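Local coordinates for peptidase, M20/M25/M40 family (Staphylococcus aureus, PDB 4EWT), which probably hydrolyses the amide bond of N-acylated amino acids, as a manganese-containing amidohydrolase of the M20/M25/M40 peptidase family, at residues A352-E357 with S369-L374; E18-L23 with H105-A110; L161-M166 with A345-G350; G172-R177 with L319-E324. All coordinates share one frame; numbering follows the deposited sequence.

The four contacts illustrate how the chemistry of a contact follows its depth in an alpha/beta fold. Contact 3 lies nearest the centre, wholly buried, where parallel strands pair and His164 leaves the sheet for a manganese ion. Contact 4 repeats the parallel pairing at the border of the same sheet, with a lysine-glutamate salt bridge, its hydrogen bond weak, between partly exposed residues; Tyr175 and Lys173 bond to Tyr348 and Gly350 of contact 3. Contact 2 is also buried, but joins two helices through an arginine-aspartate pair and supplies His105 to the same metal. Contact 1 is a surface turn whose Glu370 bridges to Arg20 and Arg21 of contact 2.

Contact 1: residues A352-E357 with S369-L374; sequences AVENGE and SEKSLL
Ser369, which faces Ala352, Val353 and Glu354 across the contact, has its carbonyl oxygen gripped twice by one residue: Ser372 OG donates to Ser369 O at 2.9 Å, almost straight down the carbonyl bond (C=O...donor angle 167°), and the backbone N of Ser372 joins it at 3.2 Å from Ser369 O. The backbone bond closes a type I beta turn from Ser369 to Ser372, just as the chain enters helix 372-386, and the hydroxyl reinforces it. The Ser369 hydroxyl caps the amide two residues on, with Lys371 N donating to Ser369 OG at 3.3 Å. Against this turn the 352-357 loop lays its own groups: Ala352 O sits 3.7 Å from Ser369 CB while being bonded to Thr171, and Val353 CG1 comes to 3.9 Å from Ser369 N. The outermost link is ionic. Glu354 bends at chi2 (-68°) and sends one carboxylate oxygen over the turn, and Lys371, itself folded at chi3 (70°), slants across it. The closest approach is by carbon, Glu354 OE1 to Lys371 CE at 3.2 Å; the nitrogen stays back, with Glu354 OE1 to Lys371 NZ at 3.7 Å, a long salt bridge. Glu370, which points away from the loop, forms salt bridges with Arg20 and Arg21 of helix 13-25. The loop between the segments carries His362, a manganese ligand; at its base the turn is held by its own hydrogen bonds, while the charged pair, long and at the surface, probably adds little.

Contact 2: residues E18-L23 with H105-A110; sequences EIRRYL and HDAHTA. With MN (manganese (II) ion), chain F.
Arg20 and Asp106 form the first shell of this helix-helix contact: Arg20 NE donates to Asp106 OD2 at 3.0 Å with an N-H...acceptor angle of 159°, a salt bridge made through the epsilon nitrogen. The acceptor lies near the guanidinium plane, whereas the donor reaches OD2 from above the carboxylate, the two flat groups being turned 64° apart. One water closes the other end of the pair, accepting from Arg20 NH2 at 3.3 Å and donating to Asp106 OD1 at 2.7 Å. Asp106 CG stands between its own backbone N and carbonyl carbon (chi1 55°), which turns the carboxylate up toward the arginine. Further out, OD2 is also bonded to His24. Beneath these charges the largely antiparallel helices are separated by small or branched groups. Ala110 CB presses on the backbone of Arg20, 3.6 Å from Arg20 N, with Ile19 CG2 beside it, and Leu23 CD1 rests on Thr109 CG2 at 3.7 Å. Thr109 in turn folds back on its helix, its OG1 donating to His105 O at 2.9 Å, while Thr109 N reaches that same oxygen from the opposite face of the carbonyl. His105 points the other way, its NE2 binding manganese at 2.3 Å together with Cys103 and His164. The buried Arg20-Asp106 salt bridge, with its water and His24, therefore ties the first turn of the helix that carries the metal ligand His105 to helix 13-25.

Contact 3: residues L161-M166 with A345-G350; sequences LGVHVM and AFIYTG. With MN (manganese (II) ion), chain F.
His164 and Phe346 meet rim to rim, their planes at 68° and neither ring over the other; Phe346 CZ lies at the edge of the imidazole and touches His164 CB at 3.4 Å. Phe346 CG is anti to its own N (chi1 -168°), which swings the ring across Gly162, where its CD1 settles on the bare backbone. The Tyr348 ring has Met166 CE over one face, offset toward the rim, and His164 O at its edge. Met166 SD lies 4.4 Å from the centroid of the Tyr348 ring, an oblique Met-aromatic contact, while the phenol OH is bonded to Gln182. Behind these groups runs a central parallel strand pair of the mixed sheet, tied by five backbone bonds of which the shortest is Ile347 N to Gly162 O at 2.8 Å. On the opposite face Val163 CG2 presses tightly on Ile347 CG1, 3.5 Å away, under helix 372-386, where Thr349 OG1 bonds with Ser376. The imidazole itself is fixed at both nitrogens: His164 ND1 donates to Val165 O at 2.8 Å, in the ring plane, and NE2 binds manganese at 2.3 Å beside Cys103 and His105. His108 also packs edge-to-face with this ring. With ND1 committed as a donor, NE2 offers its lone pair to the metal, and the carbonyl partner probably strengthens that bond.

Contact 4: residues G172-R177 with L319-E324; sequences GKVYYR and LDFGVE
Lys173 and Glu324 both place CG between their own backbone N and carbonyl carbon (chi1 41° and 58°) and run out extended from there, which slants the two chains across each other above the strands and brings Lys173 NZ to Glu324 OE1 at 3.3 Å, a weak bond within a salt bridge. They sit on a parallel beta pair at the border of the mixed sheet of this alpha/beta domain, strand 322-325 being its outermost strand within the chain. The same face carries Tyr175, whose ring stands alongside the glutamate chain, with Tyr175 CD1 3.9 Å from Glu324 CG; its OH is bonded to Lys170 O. Such a border is a useful case of a sheet with two unlike faces, for the other side is apolar. There Val174 CG2 is wedged between neighbours, 3.8 Å from Val323 CG2 and 3.9 Å from Phe321 CE1, and the helices close over them: 372-386 covers Val174 and Phe321, while 304-316 packs on Val323 and Tyr176. Inward, Lys173 and Tyr175 bond to strand 344-350, which fastens the pair to the sheet centre. The backbones are stitched by four bonds. Gly322 N approaches Gly172 O in the carbonyl plane, on a lone pair, and Val174 N to Gly322 O is the shortest at 2.9 Å. At the far end Arg177 packs on Glu327 of a second subunit. Glu324 O is met twice by Tyr176: Tyr176 N donates to it at 3.2 Å, and the ring atom Tyr176 CD2 lies 3.4 Å from Glu324 O, an oblique approach.

Contact 1: residues A352-E357 with S369-L374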
loop_
_atom_site.group_PDB
_atom_site.type_symbol
_atom_site.label_atom_id
_atom_site.label_comp_id
_atom_site.label_asym_id
_atom_site.label_seq_id
_atom_site.Cartn_x
_atom_site.Cartn_y
_atom_site.Cartn_z
ATOM N N ALA A 352 0.820 -26.904 32.841
ATOM C CA ALA A 352 0.524 -25.582 33.410
ATOM C C ALA A 352 0.601 -25.600 34.940
ATOM O O ALA A 352 0.007 -26.462 35.588
ATOM C CB ALA A 352 -0.842 -25.083 32.949
ATOM N N VAL A 353 1.348 -24.649 35.499
ATOM C CA VAL A 353 1.528 -24.538 36.950
ATOM C C VAL A 353 0.191 -24.320 37.663
ATOM O O VAL A 353 -0.711 -23.682 37.118
ATOM C CB VAL A 353 2.542 -23.419 37.326
ATOM C CG1 VAL A 353 3.964 -23.829 36.954
ATOM C CG2 VAL A 353 2.176 -22.089 36.660
ATOM N N GLU A 354 0.068 -24.869 38.871
ATOM C CA GLU A 354 -1.186 -24.819 39.631
ATOM C C GLU A 354 -1.501 -23.405 40.108
ATOM O O GLU A 354 -2.587 -22.884 39.852
ATOM C CB GLU A 354 -1.158 -25.782 40.831
ATOM C CG GLU A 354 -0.305 -27.040 40.658
ATOM C CD GLU A 354 -0.847 -28.032 39.629
ATOM O OE1 GLU A 354 -0.296 -29.151 39.553
ATOM O OE2 GLU A 354 -1.809 -27.705 38.899
ATOM N N ASN A 355 -0.481 -22.747 40.613
ATOM C CA ASN A 355 -0.595 -21.419 41.172
ATOM C C ASN A 355 0.401 -20.479 40.552
ATOM O O ASN A 355 1.418 -20.881 40.064
ATOM C CB ASN A 355 -0.344 -21.465 42.683
ATOM C CG ASN A 355 -1.497 -22.091 43.462
ATOM O OD1 ASN A 355 -2.466 -21.415 43.809
ATOM N ND2 ASN A 355 -1.396 -23.388 43.735
ATOM N N GLY A 356 0.124 -19.204 40.602
ATOM C CA GLY A 356 0.991 -18.241 39.924
ATOM C C GLY A 356 0.718 -18.071 38.440
ATOM O O GLY A 356 -0.138 -18.751 37.868
ATOM N N GLU A 357 1.459 -17.154 37.822
ATOM C CA GLU A 357 1.327 -16.851 36.397
ATOM C C GLU A 357 1.671 -18.050 35.512
ATOM O O GLU A 357 2.550 -18.845 35.843
ATOM C CB GLU A 357 2.196 -15.665 36.034
ATOM N N SER A 369 4.351 -27.549 35.855
ATOM C CA SER A 369 4.027 -28.408 36.932
ATOM C C SER A 369 4.859 -29.669 36.802
ATOM O O SER A 369 4.872 -30.289 35.768
ATOM C CB SER A 369 2.583 -28.771 36.863
ATOM O OG SER A 369 2.447 -30.045 37.398
ATOM N N GLU A 370 5.549 -30.040 37.873
ATOM C CA GLU A 370 6.498 -31.152 37.827
ATOM C C GLU A 370 5.829 -32.522 37.831
ATOM O O GLU A 370 6.509 -33.550 37.701
ATOM C CB GLU A 370 7.537 -31.036 38.950
ATOM C CG GLU A 370 8.654 -30.044 38.629
ATOM C CD GLU A 370 9.710 -29.950 39.716
ATOM O OE1 GLU A 370 9.347 -29.779 40.897
ATOM O OE2 GLU A 370 10.911 -30.036 39.383
ATOM N N LYS A 371 4.503 -32.541 37.961
ATOM C CA LYS A 371 3.773 -33.800 37.875
ATOM C C LYS A 371 3.455 -34.192 36.433
ATOM O O LYS A 371 2.821 -35.221 36.189
ATOM C CB LYS A 371 2.525 -33.795 38.764
ATOM C CG LYS A 371 1.419 -32.867 38.330
ATOM C CD LYS A 371 0.404 -32.696 39.458
ATOM C CE LYS A 371 0.974 -31.891 40.617
ATOM N NZ LYS A 371 0.117 -31.994 41.839
ATOM N N SER A 372 3.907 -33.365 35.485
ATOM C CA SER A 372 3.925 -33.740 34.074
ATOM C C SER A 372 4.960 -34.835 33.821
ATOM O O SER A 372 4.840 -35.583 32.850
ATOM C CB SER A 372 4.242 -32.528 33.196
ATOM O OG SER A 372 5.511 -31.974 33.516
ATOM N N LEU A 373 5.972 -34.922 34.692
ATOM C CA LEU A 373 7.041 -35.923 34.551
ATOM C C LEU A 373 6.494 -37.345 34.626
ATOM O O LEU A 373 6.705 -38.154 33.721
ATOM C CB LEU A 373 8.138 -35.731 35.610
ATOM C CG LEU A 373 9.094 -34.539 35.493
ATOM C CD1 LEU A 373 9.825 -34.309 36.799
ATOM C CD2 LEU A 373 10.098 -34.726 34.373
ATOM N N LEU A 374 5.780 -37.631 35.710
ATOM C CA LEU A 374 5.223 -38.960 35.951
ATOM C C LEU A 374 4.181 -39.330 34.892
ATOM O O LEU A 374 4.181 -40.455 34.378
ATOM C CB LEU A 374 4.643 -39.042 37.373
ATOM C CG LEU A 374 3.951 -40.326 37.845
ATOM C CD1 LEU A 374 4.857 -41.547 37.708
ATOM C CD2 LEU A 374 3.454 -40.171 39.278
#

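Contact 2: residues E18-L23 with H105-A110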
loop_
_atom_site.group_PDB
_atom_site.type_symbol
_atom_site.label_atom_id
_atom_site.label_comp_id
_atom_site.label_asym_id
_atom_site.label_seq_id
_atom_site.Cartn_x
_atom_site.Cartn_y
_atom_site.Cartn_z
ATOM N N GLU A 18 14.367 -34.933 40.820
ATOM C CA GLU A 18 15.779 -34.693 41.121
ATOM C C GLU A 18 16.633 -34.583 39.848
ATOM O O GLU A 18 17.524 -33.737 39.759
ATOM C CB GLU A 18 16.288 -35.811 42.040
ATOM C CG GLU A 18 17.796 -35.955 42.167
ATOM C CD GLU A 18 18.181 -37.352 42.596
ATOM O OE1 GLU A 18 18.210 -37.614 43.816
ATOM O OE2 GLU A 18 18.440 -38.199 41.710
ATOM N N ILE A 19 16.343 -35.423 38.857
ATOM C CA ILE A 19 17.069 -35.375 37.587
ATOM C C ILE A 19 16.705 -34.142 36.741
ATOM O O ILE A 19 17.589 -33.534 36.130
ATOM C CB ILE A 19 16.920 -36.695 36.782
ATOM C CG1 ILE A 19 17.706 -37.827 37.479
ATOM C CG2 ILE A 19 17.400 -36.514 35.344
ATOM C CD1 ILE A 19 17.333 -39.236 37.006
ATOM N N ARG A 20 15.459 -33.759 36.731
ATOM C CA ARG A 20 15.082 -32.609 35.960
ATOM C C ARG A 20 15.820 -31.377 36.481
ATOM O O ARG A 20 16.387 -30.626 35.745
ATOM C CB ARG A 20 13.606 -32.368 36.070
ATOM C CG ARG A 20 13.336 -30.977 36.544
ATOM C CD ARG A 20 12.041 -30.450 36.062
ATOM N NE ARG A 20 12.182 -29.125 35.484
ATOM C CZ ARG A 20 11.649 -28.019 35.977
ATOM N NH1 ARG A 20 10.956 -28.051 37.075
ATOM N NH2 ARG A 20 11.840 -26.874 35.367
ATOM N N ARG A 21 15.824 -31.252 37.790
ATOM C CA ARG A 21 16.409 -30.113 38.481
ATOM C C ARG A 21 17.907 -29.985 38.242
ATOM O O ARG A 21 18.401 -28.885 37.991
ATOM C CB ARG A 21 16.097 -30.190 39.971
ATOM C CG ARG A 21 14.618 -30.042 40.250
ATOM C CD ARG A 21 14.302 -30.019 41.726
ATOM N NE ARG A 21 12.860 -29.921 41.922
ATOM C CZ ARG A 21 12.267 -29.609 43.068
ATOM N NH1 ARG A 21 12.989 -29.342 44.151
ATOM N NH2 ARG A 21 10.943 -29.554 43.123
ATOM N N TYR A 22 18.623 -31.106 38.310
ATOM C CA TYR A 22 20.037 -31.112 37.955
ATOM C C TYR A 22 20.263 -30.640 36.508
ATOM O O TYR A 22 21.157 -29.831 36.250
ATOM C CB TYR A 22 20.676 -32.491 38.170
ATOM C CG TYR A 22 22.122 -32.504 37.733
ATOM C CD1 TYR A 22 23.140 -32.121 38.607
ATOM C CD2 TYR A 22 22.471 -32.847 36.422
ATOM C CE1 TYR A 22 24.472 -32.110 38.198
ATOM C CE2 TYR A 22 23.795 -32.830 36.002
ATOM C CZ TYR A 22 24.788 -32.465 36.891
ATOM O OH TYR A 22 26.097 -32.456 36.467
ATOM N N LEU A 23 19.459 -31.153 35.577
ATOM C CA LEU A 23 19.591 -30.785 34.167
ATOM C C LEU A 23 19.167 -29.341 33.901
ATOM O O LEU A 23 19.746 -28.668 33.045
ATOM C CB LEU A 23 18.784 -31.728 33.278
ATOM C CG LEU A 23 19.246 -33.177 33.152
ATOM C CD1 LEU A 23 18.145 -33.997 32.499
ATOM C CD2 LEU A 23 20.543 -33.275 32.363
ATOM N N HIS A 105 12.846 -29.325 27.948
ATOM C CA HIS A 105 13.697 -30.409 27.442
ATOM C C HIS A 105 14.412 -31.147 28.581
ATOM O O HIS A 105 14.693 -32.336 28.475
ATOM C CB HIS A 105 14.718 -29.875 26.432
ATOM C CG HIS A 105 14.119 -29.397 25.145
ATOM N ND1 HIS A 105 14.889 -29.066 24.049
ATOM C CD2 HIS A 105 12.832 -29.195 24.773
ATOM C CE1 HIS A 105 14.105 -28.681 23.061
ATOM N NE2 HIS A 105 12.854 -28.746 23.475
ATOM N N ASP A 106 14.708 -30.431 29.664
ATOM C CA ASP A 106 15.213 -31.057 30.886
ATOM C C ASP A 106 14.184 -32.047 31.447
ATOM O O ASP A 106 14.545 -33.155 31.864
ATOM C CB ASP A 106 15.573 -30.000 31.935
ATOM C CG ASP A 106 14.414 -29.058 32.248
ATOM O OD1 ASP A 106 13.578 -28.781 31.353
ATOM O OD2 ASP A 106 14.341 -28.599 33.401
ATOM N N ALA A 107 12.909 -31.650 31.431
ATOM C CA ALA A 107 11.830 -32.523 31.885
ATOM C C ALA A 107 11.613 -33.697 30.934
ATOM O O ALA A 107 11.379 -34.812 31.381
ATOM C CB ALA A 107 10.545 -31.746 32.073
ATOM N N HIS A 108 11.712 -33.465 29.626
ATOM C CA HIS A 108 11.644 -34.569 28.677
ATOM C C HIS A 108 12.740 -35.618 28.933
ATOM O O HIS A 108 12.474 -36.819 28.934
ATOM C CB HIS A 108 11.704 -34.079 27.237
ATOM C CG HIS A 108 10.623 -33.102 26.885
ATOM N ND1 HIS A 108 10.758 -32.188 25.865
ATOM C CD2 HIS A 108 9.400 -32.887 27.426
ATOM C CE1 HIS A 108 9.661 -31.456 25.784
ATOM N NE2 HIS A 108 8.825 -31.854 26.725
ATOM N N THR A 109 13.962 -35.149 29.163
ATOM C CA THR A 109 15.089 -36.039 29.416
ATOM C C THR A 109 14.907 -36.793 30.740
ATOM O O THR A 109 15.118 -38.006 30.810
ATOM C CB THR A 109 16.409 -35.242 29.379
ATOM O OG1 THR A 109 16.484 -34.560 28.122
ATOM C CG2 THR A 109 17.628 -36.152 29.529
ATOM N N ALA A 110 14.463 -36.070 31.762
ATOM C CA ALA A 110 14.277 -36.638 33.095
ATOM C C ALA A 110 13.344 -37.848 33.100
ATOM O O ALA A 110 13.718 -38.933 33.590
ATOM C CB ALA A 110 13.784 -35.565 34.077
HETATM MN MN MN F . 10.805 -28.038 22.753
HETATM O O HOH W 1 12.344 -26.559 32.151
HETATM O O HOH W 2 11.289 -26.822 20.652
HETATM O O HOH W 3 11.057 -29.917 21.526
#

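Contact 3: residues L161-M166 with A345-G350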
loop_
_atom_site.group_PDB
_atom_site.type_symbol
_atom_site.label_atom_id
_atom_site.label_comp_id
_atom_site.label_asym_id
_atom_site.label_seq_id
_atom_site.Cartn_x
_atom_site.Cartn_y
_atom_site.Cartn_z
ATOM N N LEU A 161 7.397 -42.305 18.700
ATOM C CA LEU A 161 6.508 -41.572 19.587
ATOM C C LEU A 161 7.315 -40.512 20.320
ATOM O O LEU A 161 8.459 -40.735 20.694
ATOM C CB LEU A 161 5.806 -42.524 20.572
ATOM C CG LEU A 161 4.893 -41.932 21.658
ATOM C CD1 LEU A 161 3.678 -41.239 21.068
ATOM C CD2 LEU A 161 4.448 -43.001 22.639
ATOM N N GLY A 162 6.729 -39.335 20.482
ATOM C CA GLY A 162 7.371 -38.278 21.238
ATOM C C GLY A 162 6.350 -37.543 22.068
ATOM O O GLY A 162 5.163 -37.527 21.753
ATOM N N VAL A 163 6.827 -36.921 23.132
ATOM C CA VAL A 163 5.973 -36.185 24.034
ATOM C C VAL A 163 6.617 -34.836 24.259
ATOM O O VAL A 163 7.842 -34.740 24.343
ATOM C CB VAL A 163 5.790 -36.925 25.389
ATOM C CG1 VAL A 163 5.302 -35.975 26.479
ATOM C CG2 VAL A 163 4.820 -38.073 25.236
ATOM N N HIS A 164 5.788 -33.799 24.314
ATOM C CA HIS A 164 6.230 -32.489 24.742
ATOM C C HIS A 164 5.339 -32.028 25.884
ATOM O O HIS A 164 4.104 -32.096 25.787
ATOM C CB HIS A 164 6.150 -31.493 23.576
ATOM C CG HIS A 164 7.168 -30.401 23.645
ATOM N ND1 HIS A 164 7.114 -29.397 24.584
ATOM C CD2 HIS A 164 8.270 -30.160 22.898
ATOM C CE1 HIS A 164 8.133 -28.575 24.404
ATOM N NE2 HIS A 164 8.846 -29.010 23.381
ATOM N N VAL A 165 5.963 -31.595 26.976
ATOM C CA VAL A 165 5.256 -30.884 28.045
ATOM C C VAL A 165 4.767 -29.527 27.534
ATOM O O VAL A 165 5.490 -28.823 26.814
ATOM C CB VAL A 165 6.142 -30.664 29.293
ATOM C CG1 VAL A 165 6.441 -31.999 29.987
ATOM C CG2 VAL A 165 7.445 -29.913 28.937
ATOM N N MET A 166 3.535 -29.178 27.896
ATOM C CA MET A 166 2.940 -27.920 27.484
ATOM C C MET A 166 2.580 -27.058 28.685
ATOM O O MET A 166 1.595 -27.327 29.384
ATOM C CB MET A 166 1.711 -28.174 26.619
ATOM C CG MET A 166 1.993 -28.977 25.358
ATOM S SD MET A 166 3.168 -28.189 24.243
ATOM C CE MET A 166 2.064 -27.223 23.224
ATOM N N ALA A 345 3.690 -40.218 16.142
ATOM C CA ALA A 345 2.747 -39.441 16.925
ATOM C C ALA A 345 3.527 -38.596 17.925
ATOM O O ALA A 345 4.355 -39.104 18.689
ATOM C CB ALA A 345 1.774 -40.344 17.645
ATOM N N PHE A 346 3.279 -37.295 17.889
ATOM C CA PHE A 346 3.866 -36.372 18.844
ATOM C C PHE A 346 2.710 -35.920 19.697
ATOM O O PHE A 346 1.760 -35.331 19.186
ATOM C CB PHE A 346 4.504 -35.199 18.099
ATOM C CG PHE A 346 5.392 -34.321 18.949
ATOM C CD1 PHE A 346 6.576 -34.817 19.509
ATOM C CD2 PHE A 346 5.066 -32.990 19.156
ATOM C CE1 PHE A 346 7.411 -33.986 20.273
ATOM C CE2 PHE A 346 5.902 -32.146 19.912
ATOM C CZ PHE A 346 7.070 -32.651 20.468
ATOM N N ILE A 347 2.762 -36.235 20.986
ATOM C CA ILE A 347 1.647 -35.918 21.881
ATOM C C ILE A 347 2.082 -34.974 23.003
ATOM O O ILE A 347 3.273 -34.758 23.217
ATOM C CB ILE A 347 0.958 -37.197 22.450
ATOM C CG1 ILE A 347 1.911 -37.985 23.345
ATOM C CG2 ILE A 347 0.399 -38.061 21.311
ATOM C CD1 ILE A 347 1.272 -39.145 24.086
ATOM N N TYR A 348 1.112 -34.410 23.711
ATOM C CA TYR A 348 1.399 -33.393 24.699
ATOM C C TYR A 348 0.979 -33.796 26.105
ATOM O O TYR A 348 -0.061 -34.433 26.291
ATOM C CB TYR A 348 0.696 -32.089 24.335
ATOM C CG TYR A 348 0.922 -31.598 22.924
ATOM C CD1 TYR A 348 2.191 -31.211 22.490
ATOM C CD2 TYR A 348 -0.140 -31.493 22.032
ATOM C CE1 TYR A 348 2.397 -30.733 21.199
ATOM C CE2 TYR A 348 0.052 -31.011 20.738
ATOM C CZ TYR A 348 1.324 -30.641 20.330
ATOM O OH TYR A 348 1.525 -30.174 19.053
ATOM N N THR A 349 1.798 -33.415 27.084
ATOM C CA THR A 349 1.451 -33.562 28.493
ATOM C C THR A 349 1.175 -32.185 29.113
ATOM O O THR A 349 2.057 -31.317 29.142
ATOM C CB THR A 349 2.577 -34.250 29.312
ATOM O OG1 THR A 349 2.907 -35.521 28.739
ATOM C CG2 THR A 349 2.127 -34.450 30.768
ATOM N N GLY A 350 -0.038 -31.995 29.624
ATOM C CA GLY A 350 -0.381 -30.751 30.304
ATOM C C GLY A 350 0.626 -30.465 31.405
ATOM O O GLY A 350 0.931 -31.339 32.226
HETATM MN MN MN F . 10.805 -28.038 22.753
HETATM O O HOH W 2 11.289 -26.822 20.652
HETATM O O HOH W 3 11.057 -29.917 21.526
#

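Contact 4: residues G172-R177 with L319-E324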
loop_
_atom_site.group_PDB
_atom_site.type_symbol
_atom_site.label_atom_id
_atom_site.label_comp_id
_atom_site.label_asym_id
_atom_site.label_seq_id
_atom_site.Cartn_x
_atom_site.Cartn_y
_atom_site.Cartn_z
ATOM N N GLY A 172 -2.887 -32.721 34.403
ATOM C CA GLY A 172 -3.867 -33.737 34.749
ATOM C C GLY A 172 -4.351 -34.535 33.556
ATOM O O GLY A 172 -5.181 -35.435 33.704
ATOM N N LYS A 173 -3.843 -34.203 32.368
ATOM C CA LYS A 173 -4.165 -34.963 31.153
ATOM C C LYS A 173 -3.156 -34.839 30.009
ATOM O O LYS A 173 -2.284 -33.975 30.021
ATOM C CB LYS A 173 -5.588 -34.670 30.652
ATOM C CG LYS A 173 -6.036 -33.235 30.716
ATOM C CD LYS A 173 -7.549 -33.179 30.600
ATOM C CE LYS A 173 -8.083 -31.800 30.948
ATOM N NZ LYS A 173 -9.519 -31.885 31.326
ATOM N N VAL A 174 -3.288 -35.744 29.042
ATOM C CA VAL A 174 -2.463 -35.772 27.838
ATOM C C VAL A 174 -3.311 -35.448 26.614
ATOM O O VAL A 174 -4.504 -35.764 26.579
ATOM C CB VAL A 174 -1.744 -37.139 27.631
ATOM C CG1 VAL A 174 -0.632 -37.324 28.649
ATOM C CG2 VAL A 174 -2.728 -38.300 27.683
ATOM N N TYR A 175 -2.679 -34.836 25.615
ATOM C CA TYR A 175 -3.380 -34.303 24.450
ATOM C C TYR A 175 -2.817 -34.829 23.130
ATOM O O TYR A 175 -1.608 -35.070 23.004
ATOM C CB TYR A 175 -3.347 -32.773 24.473
ATOM C CG TYR A 175 -3.825 -32.165 25.779
ATOM C CD1 TYR A 175 -5.177 -31.880 25.992
ATOM C CD2 TYR A 175 -2.924 -31.873 26.800
ATOM C CE1 TYR A 175 -5.614 -31.315 27.195
ATOM C CE2 TYR A 175 -3.348 -31.317 28.004
ATOM C CZ TYR A 175 -4.691 -31.041 28.196
ATOM O OH TYR A 175 -5.100 -30.487 29.395
ATOM N N TYR A 176 -3.709 -35.000 22.156
ATOM C CA TYR A 176 -3.370 -35.594 20.862
ATOM C C TYR A 176 -4.182 -35.011 19.694
ATOM O O TYR A 176 -5.258 -34.441 19.898
ATOM C CB TYR A 176 -3.568 -37.112 20.909
ATOM C CG TYR A 176 -5.011 -37.573 20.763
ATOM C CD1 TYR A 176 -5.493 -38.047 19.539
ATOM C CD2 TYR A 176 -5.888 -37.546 21.851
ATOM C CE1 TYR A 176 -6.820 -38.483 19.402
ATOM C CE2 TYR A 176 -7.216 -37.979 21.724
ATOM C CZ TYR A 176 -7.675 -38.446 20.501
ATOM O OH TYR A 176 -8.986 -38.876 20.379
ATOM N N ARG A 177 -3.700 -35.244 18.485
ATOM C CA ARG A 177 -4.341 -34.847 17.252
ATOM C C ARG A 177 -3.704 -35.515 16.042
ATOM O O ARG A 177 -2.550 -35.374 15.819
ATOM C CB ARG A 177 -4.289 -33.336 17.097
ATOM C CG ARG A 177 -4.844 -32.875 15.811
ATOM C CD ARG A 177 -4.791 -31.429 15.684
ATOM N NE ARG A 177 -5.988 -30.964 15.055
ATOM C CZ ARG A 177 -6.136 -30.914 13.757
ATOM N NH1 ARG A 177 -5.160 -31.275 12.952
ATOM N NH2 ARG A 177 -7.267 -30.486 13.274
ATOM N N LEU A 319 -5.737 -44.793 33.411
ATOM C CA LEU A 319 -4.707 -44.269 34.310
ATOM C C LEU A 319 -5.250 -43.092 35.126
ATOM O O LEU A 319 -6.431 -42.753 35.028
ATOM C CB LEU A 319 -3.459 -43.827 33.526
ATOM C CG LEU A 319 -2.746 -44.644 32.432
ATOM C CD1 LEU A 319 -2.544 -46.107 32.795
ATOM C CD2 LEU A 319 -3.433 -44.497 31.078
ATOM N N ASP A 320 -4.380 -42.419 35.821
ATOM C CA ASP A 320 -4.807 -41.356 36.652
ATOM C C ASP A 320 -4.743 -39.989 35.973
ATOM O O ASP A 320 -4.541 -38.955 36.608
ATOM C CB ASP A 320 -3.952 -41.356 37.873
ATOM C CG ASP A 320 -4.743 -41.154 39.089
ATOM O OD1 ASP A 320 -5.215 -42.164 39.653
ATOM O OD2 ASP A 320 -4.909 -39.982 39.472
ATOM N N PHE A 321 -4.918 -40.024 34.667
ATOM C CA PHE A 321 -4.990 -38.822 33.825
ATOM C C PHE A 321 -5.901 -39.012 32.609
ATOM O O PHE A 321 -6.021 -40.118 32.072
ATOM C CB PHE A 321 -3.589 -38.348 33.389
ATOM C CG PHE A 321 -2.757 -39.409 32.712
ATOM C CD1 PHE A 321 -2.886 -39.656 31.344
ATOM C CD2 PHE A 321 -1.827 -40.147 33.443
ATOM C CE1 PHE A 321 -2.119 -40.636 30.716
ATOM C CE2 PHE A 321 -1.050 -41.125 32.823
ATOM C CZ PHE A 321 -1.197 -41.374 31.459
ATOM N N GLY A 322 -6.538 -37.923 32.185
ATOM C CA GLY A 322 -7.437 -37.940 31.029
ATOM C C GLY A 322 -6.705 -37.868 29.701
ATOM O O GLY A 322 -5.531 -37.496 29.645
ATOM N N VAL A 323 -7.400 -38.245 28.632
ATOM C CA VAL A 323 -6.846 -38.204 27.282
ATOM C C VAL A 323 -7.874 -37.554 26.373
ATOM O O VAL A 323 -9.018 -38.011 26.314
ATOM C CB VAL A 323 -6.529 -39.618 26.737
ATOM C CG1 VAL A 323 -5.695 -39.528 25.461
ATOM C CG2 VAL A 323 -5.816 -40.461 27.779
ATOM N N GLU A 324 -7.480 -36.491 25.673
ATOM C CA GLU A 324 -8.413 -35.795 24.774
ATOM C C GLU A 324 -7.771 -35.061 23.595
ATOM O O GLU A 324 -6.585 -34.719 23.619
ATOM C CB GLU A 324 -9.334 -34.844 25.555
ATOM C CG GLU A 324 -8.615 -33.769 26.364
ATOM C CD GLU A 324 -9.573 -32.737 26.924
ATOM O OE1 GLU A 324 -9.843 -32.765 28.142
ATOM O OE2 GLU A 324 -10.068 -31.904 26.138
#